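Local atomic coordinates of probable mannosyltransferase KTR4 (Saccharomyces cerevisiae, PDB entry 5A07), a protein that belongs to a family of GT-A-type glycosyltransferases and binds guanosine-5'-diphosphate and manganese. Residues 173-177 and 207-211; 179-185 and 347-351; 334-338 and 357-361; 269-274 and 308-314. One frame throughout, in Å; residues are numbered along the deposited sequence.

Contact 1 (173-177 and 207-211). With GDP (guanosine-5'-diphosphate), chain F.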
# COMPACT_ATOMS: atom_id res chain seq x y z
N ASN B 173 19.64 -9.64 -5.87
CA ASN B 173 18.61 -8.65 -5.58
C ASN B 173 17.34 -9.25 -5.04
O ASN B 173 16.34 -8.54 -4.89
CB ASN B 173 18.31 -7.86 -6.83
CG ASN B 173 19.48 -7.06 -7.31
OD1 ASN B 173 19.66 -6.85 -8.51
ND2 ASN B 173 20.26 -6.57 -6.41
N TRP B 174 17.37 -10.56 -4.75
CA TRP B 174 16.20 -11.31 -4.27
C TRP B 174 16.52 -12.14 -3.02
O TRP B 174 15.83 -12.05 -2.02
CB TRP B 174 15.67 -12.21 -5.40
CG TRP B 174 14.51 -13.03 -4.99
CD1 TRP B 174 14.55 -14.29 -4.53
CD2 TRP B 174 13.15 -12.60 -4.90
NE1 TRP B 174 13.32 -14.69 -4.17
CE2 TRP B 174 12.43 -13.68 -4.42
CE3 TRP B 174 12.48 -11.40 -5.22
CZ2 TRP B 174 11.04 -13.64 -4.23
CZ3 TRP B 174 11.12 -11.33 -5.03
CH2 TRP B 174 10.40 -12.46 -4.55
N ASN B 175 17.57 -12.95 -3.08
CA ASN B 175 17.84 -13.93 -2.04
C ASN B 175 18.25 -13.35 -0.69
O ASN B 175 18.75 -12.27 -0.61
CB ASN B 175 18.98 -14.89 -2.47
CG ASN B 175 18.62 -15.72 -3.69
OD1 ASN B 175 17.52 -16.12 -3.87
ND2 ASN B 175 19.60 -16.01 -4.48
N MET B 176 18.01 -14.13 0.35
CA MET B 176 18.49 -13.79 1.67
C MET B 176 19.98 -13.42 1.55
O MET B 176 20.76 -14.21 1.02
CB MET B 176 18.32 -14.99 2.59
CG MET B 176 18.73 -14.68 4.04
SD MET B 176 18.73 -16.15 5.05
CE MET B 176 17.02 -16.56 5.21
N PRO B 177 20.37 -12.24 2.04
CA PRO B 177 21.77 -11.78 1.95
C PRO B 177 22.67 -12.51 2.99
O PRO B 177 22.16 -13.17 3.93
CB PRO B 177 21.67 -10.31 2.31
CG PRO B 177 20.52 -10.23 3.26
CD PRO B 177 19.54 -11.30 2.84
N ASN B 207 11.64 -12.87 1.22
CA ASN B 207 12.35 -12.26 0.11
C ASN B 207 11.42 -11.31 -0.63
O ASN B 207 11.88 -10.29 -1.06
CB ASN B 207 12.85 -13.31 -0.91
CG ASN B 207 13.96 -14.19 -0.32
OD1 ASN B 207 14.61 -13.87 0.70
ND2 ASN B 207 14.20 -15.29 -0.97
N MET B 208 10.18 -11.71 -0.82
CA MET B 208 9.22 -10.84 -1.52
C MET B 208 8.99 -9.52 -0.77
O MET B 208 9.02 -8.44 -1.35
CB MET B 208 7.94 -11.57 -1.71
CG MET B 208 6.84 -10.75 -2.43
SD MET B 208 5.87 -9.70 -1.30
CE MET B 208 5.04 -10.81 -0.17
N CYS B 209 8.79 -9.62 0.51
CA CYS B 209 8.53 -8.43 1.34
C CYS B 209 9.67 -7.44 1.28
O CYS B 209 9.54 -6.21 1.14
CB CYS B 209 8.27 -8.85 2.77
SG CYS B 209 6.73 -9.67 3.10
N ARG B 210 10.88 -7.99 1.38
CA ARG B 210 12.04 -7.16 1.25
C ARG B 210 12.20 -6.55 -0.16
O ARG B 210 12.51 -5.33 -0.30
CB ARG B 210 13.26 -8.03 1.61
CG ARG B 210 14.61 -7.36 1.31
CD ARG B 210 15.67 -8.23 2.03
NE ARG B 210 17.01 -7.88 1.65
CZ ARG B 210 17.76 -8.52 0.74
NH1 ARG B 210 17.28 -9.56 0.10
NH2 ARG B 210 19.03 -8.16 0.55
N PHE B 211 11.99 -7.37 -1.21
CA PHE B 211 12.10 -6.89 -2.59
C PHE B 211 11.05 -5.75 -2.83
O PHE B 211 11.38 -4.72 -3.41
CB PHE B 211 11.81 -8.03 -3.56
CG PHE B 211 11.76 -7.62 -4.99
CD1 PHE B 211 12.92 -7.46 -5.74
CD2 PHE B 211 10.55 -7.43 -5.64
CE1 PHE B 211 12.90 -7.02 -7.05
CE2 PHE B 211 10.51 -6.99 -6.98
CZ PHE B 211 11.70 -6.78 -7.69
PB GDP F . -0.19 -11.75 0.18
O1B GDP F . -0.91 -12.94 0.70
O2B GDP F . 0.62 -10.99 1.07
O3B GDP F . -1.03 -10.96 -0.75
O3A GDP F . 1.00 -12.47 -0.64
PA GDP F . 1.12 -12.94 -2.15
O1A GDP F . 1.50 -14.35 -2.30
O2A GDP F . 0.03 -12.52 -3.05
O5' GDP F . 2.41 -12.15 -2.58
C5' GDP F . 2.54 -10.77 -2.94
C4' GDP F . 2.92 -10.57 -4.40
O4' GDP F . 4.23 -11.12 -4.58
C3' GDP F . 2.00 -11.24 -5.40
O3' GDP F . 2.00 -10.47 -6.63
C2' GDP F . 2.66 -12.62 -5.59
O2' GDP F . 2.40 -13.16 -6.88
C1' GDP F . 4.10 -12.23 -5.49
N9 GDP F . 4.97 -13.29 -4.93
C8 GDP F . 4.95 -13.85 -3.69
N7 GDP F . 6.00 -14.76 -3.58
C5 GDP F . 6.68 -14.73 -4.77
C6 GDP F . 7.87 -15.42 -5.29
O6 GDP F . 8.41 -16.23 -4.47
N1 GDP F . 8.26 -15.15 -6.55
C2 GDP F . 7.56 -14.27 -7.36
N2 GDP F . 7.99 -14.05 -8.60
N3 GDP F . 6.45 -13.60 -6.93
C4 GDP F . 6.03 -13.76 -5.66
O HOH W 1 14.58 -9.91 -1.22
O HOH W 2 12.67 -17.28 -3.08
O HOH W 3 16.78 -16.54 -0.07

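Contact 2 (179-185 and 347-351)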
# COMPACT_ATOMS: atom_id res chain seq x y z
N SER B 179 24.52 -11.17 5.27
CA SER B 179 24.37 -10.53 6.56
C SER B 179 23.48 -11.32 7.51
O SER B 179 23.56 -11.11 8.70
CB SER B 179 23.84 -9.12 6.36
OG SER B 179 22.56 -9.11 5.69
N ILE B 180 22.65 -12.23 7.02
CA ILE B 180 21.70 -12.93 7.89
C ILE B 180 22.29 -14.25 8.36
O ILE B 180 22.78 -14.98 7.54
CB ILE B 180 20.36 -13.23 7.15
CG1 ILE B 180 19.62 -11.93 6.80
CG2 ILE B 180 19.44 -14.17 7.94
CD1 ILE B 180 19.21 -11.10 8.01
N ASP B 181 22.14 -14.59 9.63
CA ASP B 181 22.46 -15.90 10.14
C ASP B 181 21.29 -16.83 9.93
O ASP B 181 20.27 -16.80 10.68
CB ASP B 181 22.85 -15.85 11.64
CG ASP B 181 22.87 -17.26 12.33
OD1 ASP B 181 22.75 -18.34 11.73
OD2 ASP B 181 22.97 -17.28 13.55
N ARG B 182 21.45 -17.71 8.96
CA ARG B 182 20.39 -18.63 8.63
C ARG B 182 19.91 -19.49 9.79
O ARG B 182 18.68 -19.82 9.89
CB ARG B 182 20.82 -19.45 7.44
CG ARG B 182 19.75 -20.38 6.94
CD ARG B 182 20.23 -20.99 5.65
NE ARG B 182 20.11 -20.09 4.50
CZ ARG B 182 18.96 -19.84 3.87
NH1 ARG B 182 17.82 -20.35 4.33
NH2 ARG B 182 18.95 -19.08 2.82
N GLU B 183 20.80 -19.83 10.71
CA GLU B 183 20.34 -20.64 11.85
C GLU B 183 19.44 -19.82 12.84
O GLU B 183 18.39 -20.30 13.38
CB GLU B 183 21.52 -21.36 12.53
CG GLU B 183 21.13 -22.67 13.21
CD GLU B 183 22.33 -23.45 13.75
OE1 GLU B 183 23.48 -22.96 13.56
OE2 GLU B 183 22.12 -24.54 14.34
N ARG B 184 19.79 -18.57 13.05
CA ARG B 184 18.90 -17.69 13.82
C ARG B 184 17.51 -17.50 13.13
O ARG B 184 16.44 -17.64 13.76
CB ARG B 184 19.59 -16.37 14.00
CG ARG B 184 18.83 -15.46 14.92
CD ARG B 184 19.67 -14.22 15.13
NE ARG B 184 18.86 -13.07 15.52
CZ ARG B 184 19.33 -11.83 15.53
NH1 ARG B 184 20.57 -11.56 15.17
NH2 ARG B 184 18.54 -10.85 15.91
N TYR B 185 17.57 -17.27 11.82
CA TYR B 185 16.39 -17.18 11.00
C TYR B 185 15.51 -18.38 11.31
O TYR B 185 14.31 -18.23 11.61
CB TYR B 185 16.82 -17.05 9.50
CG TYR B 185 15.69 -17.34 8.56
CD1 TYR B 185 14.67 -16.42 8.37
CD2 TYR B 185 15.59 -18.54 7.88
CE1 TYR B 185 13.60 -16.71 7.54
CE2 TYR B 185 14.53 -18.84 7.05
CZ TYR B 185 13.54 -17.90 6.88
OH TYR B 185 12.48 -18.17 6.06
N PHE B 347 13.60 -8.11 8.11
CA PHE B 347 12.92 -8.84 7.03
C PHE B 347 13.01 -10.36 7.21
O PHE B 347 12.15 -11.08 6.73
CB PHE B 347 13.41 -8.45 5.67
CG PHE B 347 13.02 -7.05 5.24
CD1 PHE B 347 11.67 -6.73 5.11
CD2 PHE B 347 13.96 -6.09 4.99
CE1 PHE B 347 11.31 -5.43 4.71
CE2 PHE B 347 13.62 -4.80 4.63
CZ PHE B 347 12.27 -4.49 4.49
N TYR B 348 14.03 -10.83 7.96
CA TYR B 348 14.26 -12.26 8.14
C TYR B 348 14.12 -12.74 9.58
O TYR B 348 13.48 -13.76 9.83
CB TYR B 348 15.64 -12.64 7.50
CG TYR B 348 15.67 -12.43 5.99
CD1 TYR B 348 15.07 -13.33 5.14
CD2 TYR B 348 16.25 -11.33 5.44
CE1 TYR B 348 15.10 -13.14 3.76
CE2 TYR B 348 16.28 -11.15 4.06
CZ TYR B 348 15.68 -12.04 3.25
OH TYR B 348 15.67 -11.82 1.91
N TYR B 349 14.65 -11.97 10.53
CA TYR B 349 14.50 -12.33 11.95
C TYR B 349 13.11 -12.07 12.49
O TYR B 349 12.67 -12.72 13.51
CB TYR B 349 15.50 -11.53 12.76
CG TYR B 349 16.97 -11.81 12.37
CD1 TYR B 349 17.43 -13.13 12.13
CD2 TYR B 349 17.89 -10.77 12.23
CE1 TYR B 349 18.77 -13.38 11.75
CE2 TYR B 349 19.20 -11.02 11.88
CZ TYR B 349 19.64 -12.32 11.64
OH TYR B 349 20.93 -12.52 11.29
N GLU B 350 12.37 -11.17 11.80
CA GLU B 350 10.97 -11.03 12.06
C GLU B 350 10.29 -11.27 10.71
O GLU B 350 10.86 -11.95 9.86
CB GLU B 350 10.76 -9.65 12.67
CG GLU B 350 11.45 -9.52 14.05
CD GLU B 350 11.32 -8.16 14.74
OE1 GLU B 350 10.43 -7.29 14.41
OE2 GLU B 350 12.18 -7.92 15.59
N ARG B 351 9.07 -10.76 10.48
CA ARG B 351 8.40 -11.02 9.20
C ARG B 351 7.88 -9.67 8.71
O ARG B 351 6.68 -9.49 8.43
CB ARG B 351 7.30 -12.11 9.32
CG ARG B 351 7.11 -12.91 7.96
CD ARG B 351 5.66 -13.10 7.58
NE ARG B 351 5.07 -11.77 7.44
CZ ARG B 351 3.77 -11.49 7.38
NH1 ARG B 351 2.90 -12.45 7.38
NH2 ARG B 351 3.34 -10.21 7.28

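Contact 3 (334-338 and 357-361)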
# COMPACT_ATOMS: atom_id res chain seq x y z
N TYR B 334 13.87 7.75 1.99
CA TYR B 334 13.34 6.37 1.80
C TYR B 334 14.51 5.41 1.66
O TYR B 334 14.56 4.37 2.32
CB TYR B 334 12.44 6.27 0.56
CG TYR B 334 11.69 4.97 0.57
CD1 TYR B 334 10.48 4.86 1.23
CD2 TYR B 334 12.19 3.82 -0.05
CE1 TYR B 334 9.77 3.65 1.27
CE2 TYR B 334 11.52 2.62 -0.00
CZ TYR B 334 10.32 2.52 0.67
OH TYR B 334 9.63 1.33 0.71
N GLU B 335 15.45 5.74 0.80
CA GLU B 335 16.61 4.82 0.58
C GLU B 335 17.46 4.60 1.83
O GLU B 335 17.88 3.47 2.14
CB GLU B 335 17.46 5.35 -0.54
CG GLU B 335 16.73 5.47 -1.88
CD GLU B 335 16.63 4.13 -2.60
OE1 GLU B 335 16.26 3.11 -1.96
OE2 GLU B 335 16.94 4.12 -3.83
N LYS B 336 17.65 5.66 2.62
CA LYS B 336 18.41 5.53 3.87
C LYS B 336 17.67 4.71 4.88
O LYS B 336 18.25 3.86 5.63
CB LYS B 336 18.68 6.91 4.44
CG LYS B 336 19.58 7.74 3.55
CD LYS B 336 21.03 7.33 3.73
CE LYS B 336 21.92 8.43 3.12
NZ LYS B 336 23.25 7.88 2.76
N TYR B 337 16.34 4.91 4.91
CA TYR B 337 15.56 4.10 5.82
C TYR B 337 15.67 2.65 5.42
O TYR B 337 15.76 1.75 6.27
CB TYR B 337 14.09 4.64 5.83
CG TYR B 337 13.11 3.91 6.65
CD1 TYR B 337 13.34 3.64 7.97
CD2 TYR B 337 11.83 3.58 6.12
CE1 TYR B 337 12.39 3.00 8.74
CE2 TYR B 337 10.89 2.91 6.88
CZ TYR B 337 11.14 2.66 8.20
OH TYR B 337 10.22 2.00 8.93
N MET B 338 15.55 2.38 4.11
CA MET B 338 15.63 0.97 3.66
C MET B 338 17.00 0.32 4.07
O MET B 338 17.04 -0.82 4.58
CB MET B 338 15.46 0.86 2.11
CG MET B 338 14.08 1.22 1.57
SD MET B 338 12.75 0.35 2.42
CE MET B 338 12.21 1.63 3.54
N VAL B 357 6.31 -1.18 6.22
CA VAL B 357 7.52 -0.47 5.89
C VAL B 357 7.29 0.69 4.97
O VAL B 357 7.75 1.82 5.22
CB VAL B 357 8.56 -1.44 5.29
CG1 VAL B 357 9.77 -0.71 4.69
CG2 VAL B 357 8.99 -2.45 6.36
N ARG B 358 6.60 0.45 3.86
CA ARG B 358 6.24 1.56 2.95
C ARG B 358 5.43 2.64 3.69
O ARG B 358 5.65 3.85 3.48
CB ARG B 358 5.39 1.01 1.76
CG ARG B 358 4.92 2.04 0.78
CD ARG B 358 5.75 2.02 -0.46
NE ARG B 358 5.48 0.82 -1.27
CZ ARG B 358 6.38 -0.12 -1.55
NH1 ARG B 358 7.66 0.00 -1.12
NH2 ARG B 358 6.03 -1.14 -2.31
N SER B 359 4.51 2.19 4.52
CA SER B 359 3.53 3.07 5.20
C SER B 359 4.23 3.94 6.27
O SER B 359 3.93 5.13 6.37
CB SER B 359 2.42 2.27 5.86
OG SER B 359 1.68 1.55 4.89
N LEU B 360 5.20 3.38 6.97
CA LEU B 360 5.98 4.19 7.96
C LEU B 360 6.77 5.28 7.30
O LEU B 360 6.77 6.44 7.71
CB LEU B 360 6.92 3.29 8.80
CG LEU B 360 6.17 2.48 9.80
CD1 LEU B 360 7.05 1.34 10.34
CD2 LEU B 360 5.72 3.31 10.97
N ALA B 361 7.40 4.93 6.17
CA ALA B 361 8.14 5.90 5.41
C ALA B 361 7.24 7.01 4.88
O ALA B 361 7.60 8.20 4.94
CB ALA B 361 8.87 5.27 4.28

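Contact 4 (269-274 and 308-314)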
# COMPACT_ATOMS: atom_id res chain seq x y z
N ILE B 269 5.99 -7.80 13.37
CA ILE B 269 6.76 -6.57 13.35
C ILE B 269 7.12 -6.11 14.75
O ILE B 269 7.12 -4.90 15.07
CB ILE B 269 5.99 -5.43 12.63
CG1 ILE B 269 4.60 -5.23 13.22
CG2 ILE B 269 6.01 -5.73 11.13
CD1 ILE B 269 3.82 -4.01 12.66
N GLU B 270 7.51 -7.06 15.59
CA GLU B 270 7.83 -6.75 17.00
C GLU B 270 8.74 -5.55 17.18
O GLU B 270 8.44 -4.67 18.02
CB GLU B 270 8.46 -7.97 17.69
CG GLU B 270 8.77 -7.69 19.15
CD GLU B 270 9.15 -8.96 19.92
OE1 GLU B 270 9.66 -9.88 19.27
OE2 GLU B 270 8.93 -9.00 21.15
N THR B 271 9.82 -5.44 16.43
CA THR B 271 10.75 -4.32 16.57
C THR B 271 10.82 -3.34 15.43
O THR B 271 11.70 -2.51 15.38
CB THR B 271 12.21 -4.79 16.86
OG1 THR B 271 12.77 -5.50 15.72
CG2 THR B 271 12.26 -5.67 18.14
N LEU B 272 9.87 -3.34 14.52
CA LEU B 272 9.97 -2.41 13.39
C LEU B 272 9.80 -0.91 13.81
O LEU B 272 10.56 -0.05 13.40
CB LEU B 272 8.96 -2.81 12.30
CG LEU B 272 8.83 -1.81 11.14
CD1 LEU B 272 10.12 -1.63 10.38
CD2 LEU B 272 7.72 -2.39 10.22
N TRP B 273 8.83 -0.65 14.64
CA TRP B 273 8.62 0.72 15.16
C TRP B 273 9.82 1.20 15.99
O TRP B 273 10.31 2.28 15.81
CB TRP B 273 7.35 0.74 16.06
CG TRP B 273 7.08 2.09 16.65
CD1 TRP B 273 7.30 2.46 17.95
CD2 TRP B 273 6.66 3.27 15.95
NE1 TRP B 273 7.02 3.80 18.10
CE2 TRP B 273 6.59 4.31 16.89
CE3 TRP B 273 6.28 3.53 14.62
CZ2 TRP B 273 6.21 5.61 16.55
CZ3 TRP B 273 5.90 4.81 14.27
CH2 TRP B 273 5.83 5.84 15.24
N THR B 274 10.27 0.39 16.94
CA THR B 274 11.38 0.84 17.84
C THR B 274 12.61 1.10 17.03
O THR B 274 13.27 2.11 17.21
CB THR B 274 11.62 -0.13 19.01
OG1 THR B 274 11.75 -1.46 18.53
CG2 THR B 274 10.38 -0.19 19.88
N TYR B 308 2.02 -3.92 22.06
CA TYR B 308 2.98 -4.92 21.64
C TYR B 308 4.17 -4.32 20.89
O TYR B 308 5.29 -4.74 21.06
CB TYR B 308 2.28 -6.01 20.82
CG TYR B 308 3.18 -7.13 20.43
CD1 TYR B 308 4.00 -7.03 19.32
CD2 TYR B 308 3.26 -8.29 21.21
CE1 TYR B 308 4.86 -8.04 18.95
CE2 TYR B 308 4.14 -9.32 20.84
CZ TYR B 308 4.92 -9.18 19.71
OH TYR B 308 5.79 -10.16 19.33
N THR B 309 3.96 -3.29 20.09
CA THR B 309 5.04 -2.72 19.26
C THR B 309 5.71 -1.61 19.97
O THR B 309 6.64 -0.93 19.44
CB THR B 309 4.45 -2.11 17.95
OG1 THR B 309 3.43 -1.17 18.33
CG2 THR B 309 3.81 -3.20 17.06
N GLN B 310 5.18 -1.31 21.14
CA GLN B 310 5.72 -0.22 21.94
C GLN B 310 5.63 1.11 21.22
O GLN B 310 6.59 1.89 21.19
CB GLN B 310 7.17 -0.52 22.37
CG GLN B 310 7.31 -1.74 23.31
CD GLN B 310 8.77 -2.05 23.57
OE1 GLN B 310 9.46 -1.32 24.26
NE2 GLN B 310 9.28 -3.08 22.91
N GLY B 311 4.46 1.38 20.64
CA GLY B 311 4.17 2.73 20.16
C GLY B 311 3.60 2.89 18.75
O GLY B 311 3.46 4.01 18.31
N TYR B 312 3.29 1.79 18.05
CA TYR B 312 2.81 1.87 16.66
C TYR B 312 1.45 1.24 16.57
O TYR B 312 1.22 0.11 17.00
CB TYR B 312 3.78 1.14 15.73
CG TYR B 312 3.39 1.01 14.25
CD1 TYR B 312 2.67 1.98 13.57
CD2 TYR B 312 3.88 -0.07 13.51
CE1 TYR B 312 2.35 1.82 12.20
CE2 TYR B 312 3.57 -0.21 12.16
CZ TYR B 312 2.80 0.73 11.52
OH TYR B 312 2.52 0.56 10.17
N SER B 313 0.50 1.98 16.01
CA SER B 313 -0.85 1.46 15.82
C SER B 313 -0.92 0.19 15.00
O SER B 313 -1.83 -0.58 15.14
CB SER B 313 -1.71 2.56 15.11
OG SER B 313 -1.15 2.84 13.80
N THR B 314 0.07 0.04 14.14
CA THR B 314 0.21 -0.98 13.09
C THR B 314 -0.63 -0.67 11.88
O THR B 314 -0.69 -1.46 10.93
CB THR B 314 0.03 -2.43 13.56
OG1 THR B 314 -1.35 -2.70 13.81
CG2 THR B 314 0.82 -2.68 14.80
O HOH W 4 8.38 -2.08 17.64
O HOH W 5 7.92 -4.51 20.72

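Contact 1 (173-177 and 207-211)
The carbonyl oxygen of Trp174 and that of Asn207 are bridged by one water, which donates to Trp174 O at 2.6 Å and to Asn207 O and accepts a weak hydrogen bond from Arg210 NH1. This fastens the loop 173-177 to helix 203-214 at the nucleotide pocket of the GT-A fold. Arg210, extended from CG to NE, reaches past the water to make a weak, bent bond from NH1 to Asn175 O (3.2 Å, 132°), while Pro177 lies over one face of its guanidinium; NE is salt-bridged to Glu342. Asn207 sets its CB over the five-membered ring of Trp174, 3.8 Å from the centroid, with the amide turned 74° from the indole plane. Its OD1 is hydrogen-bonded to Tyr348, and its ND2 donates to two waters, one also accepting from Trp174 NE1, the other from Met176 N. With CG anti to the backbone N (chi1 179°) the indole reaches the helix, where CZ3 packs 3.7 Å from Phe211 CB and the six-membered ring meets the Phe211 ring obliquely. Trp174 and Met208 line the guanosine-5'-diphosphate pocket: Trp174 CZ2 is 3.7 Å from O6 of the base, and the bent Met208 chain brings CG to 3.4 Å from the ribose O4'.

Contact 2 (179-185 and 347-351)
Ile180, in the loop that leads into helix 182-194, packs on Tyr348 and Tyr349 of the short helix 346-349; here, on the outer part of the GT-A fold, the N-terminus of helix 182-194, with its N-cap, meets the C-terminal end of helix 346-349. Ile180 CG1 packs on Tyr348 CD2 at 3.7 Å, and its CD1 lies over one face of the Tyr349 ring in a CH-pi contact, 4.2 Å from the centroid. At Asp181 the backbone N gives an almost straight hydrogen bond to Tyr349 OH (2.9 Å, 172°), the one hydrogen bond across the contact. The same residue is the N-cap of helix 182-194, and its OD1 accepts weakly from the backbone N of Glu183 and of Arg184. Arg184 takes the face of Tyr349 opposite Ile180. With its chain extended from CG to NE, it crosses the ring and lays the guanidinium flat on it, the planes only 4° apart and CZ 3.7 Å from the ring centroid, a stacked cation-pi pair. The tyrosine ring is thereby held between an aliphatic and a cationic group, and its hydroxyl is held by Asp181 N. The rim of the Tyr185 ring, which also meets His206 edge-to-face, turns to the backbone of the short helix, where CD1 approaches Tyr348 O to 3.3 Å, near the ring plane.

Contact 3 (334-338 and 357-361)
Tyr334 and Arg358 form the polar pair of a buried helix-helix contact in the GT-A fold, where helices 332-344 and 354-365 run roughly antiparallel, their short axes 10.9 Å apart and at 133°. Arg358 starts out away from the other helix, but its chain bends at chi2 (102°, an unusual value) and again at chi3, which brings the guanidinium back round to the tyrosine. NH1 then donates to Tyr334 OH at 3.0 Å; the hydroxyl lies in the guanidinium plane, although the bond is bent at hydrogen and the ring is turned 46° from that plane. The same two groups are gripped from outside: NH2 is salt-bridged to Glu322, NH1 also bonds to Tyr212 O, and Tyr334 OH bonds to Ser213 O, so this buried polar cluster is well supplied with partners. Tyr334 and Tyr337 share one first torsion, the ring leaving the helix on the far side of CB from the backbone N, and both rings touch the methyl of Ala361, whose CB lies 3.5 Å from Tyr334 CD1 and 3.9 Å from Tyr337 CD2. The Tyr337 hydroxyl rests against CB and CD1 of Leu360 and is hydrogen-bonded to Thr276, while Val357 O comes to the edge of its ring. Met338 bends at chi2 and chi3 and folds back over a face of the Tyr334 ring; its CE ends 3.6 Å from Val357 CG1.

Contact 4 (269-274 and 308-314)
This is a largely apolar contact with two bridging waters, joining the start of helix 272-282 to the loop that follows helix 303-308 in the GT-A fold. Trp273 is its centre. The indole, carried toward the loop with CG opposite the backbone N (chi1 178°), receives over one face the Gly311 carbonyl, whose oxygen is hydrogen-bonded to Lys297 NZ, and the CB of Tyr312, which lies 3.6 Å from Trp273 CG. The Tyr312 ring runs nearly parallel to the indole (17°) but is slid aside, so the two scarcely overlap; Ile269 CD1 packs against its CE2 at 3.8 Å and against Thr314 CG2. The loop turns here through a Schellman motif at Gln310, whose positive phi ends helix 303-308, and Gly311 follows at backbone angles suited to glycine, passing close to the indole. No direct hydrogen bond spans the segments. Two waters do so: one donates to Glu270 O (2.6 Å) and Thr309 O and accepts from Thr274 N, the other donates to Glu270 O and Tyr308 O (2.7 Å) and accepts from Gln310 NE2. Around the contact, helix 293-297 touches Trp273 and Tyr312 through Leu296, helix 354-365 meets both through Leu360, and the loop runs on into strand 316-317.

In the fold
Contact 3 is fully buried and nearest the centre of the chain; contact 4 is also mostly buried, whereas contacts 1 and 2 are only partly so. Contact 2 lies farthest out, and contacts 1 and 4 are at about the same distance from the centre. Tyr348 of contact 2 joins it to contact 1. Tyr337 of contact 3 touches Leu272 of contact 4, and Glu350 of contact 2 reaches Thr271 of contact 4. Helices 332-344, 346-349 and 354-365, consecutive in the chain, tie contacts 2 and 3 together. The chemistry differs: water and nucleotide in contact 1, cation-pi stacking in contact 2, a buried arginine-tyrosine bond in contact 3, aromatic packing with bridging waters in contact 4.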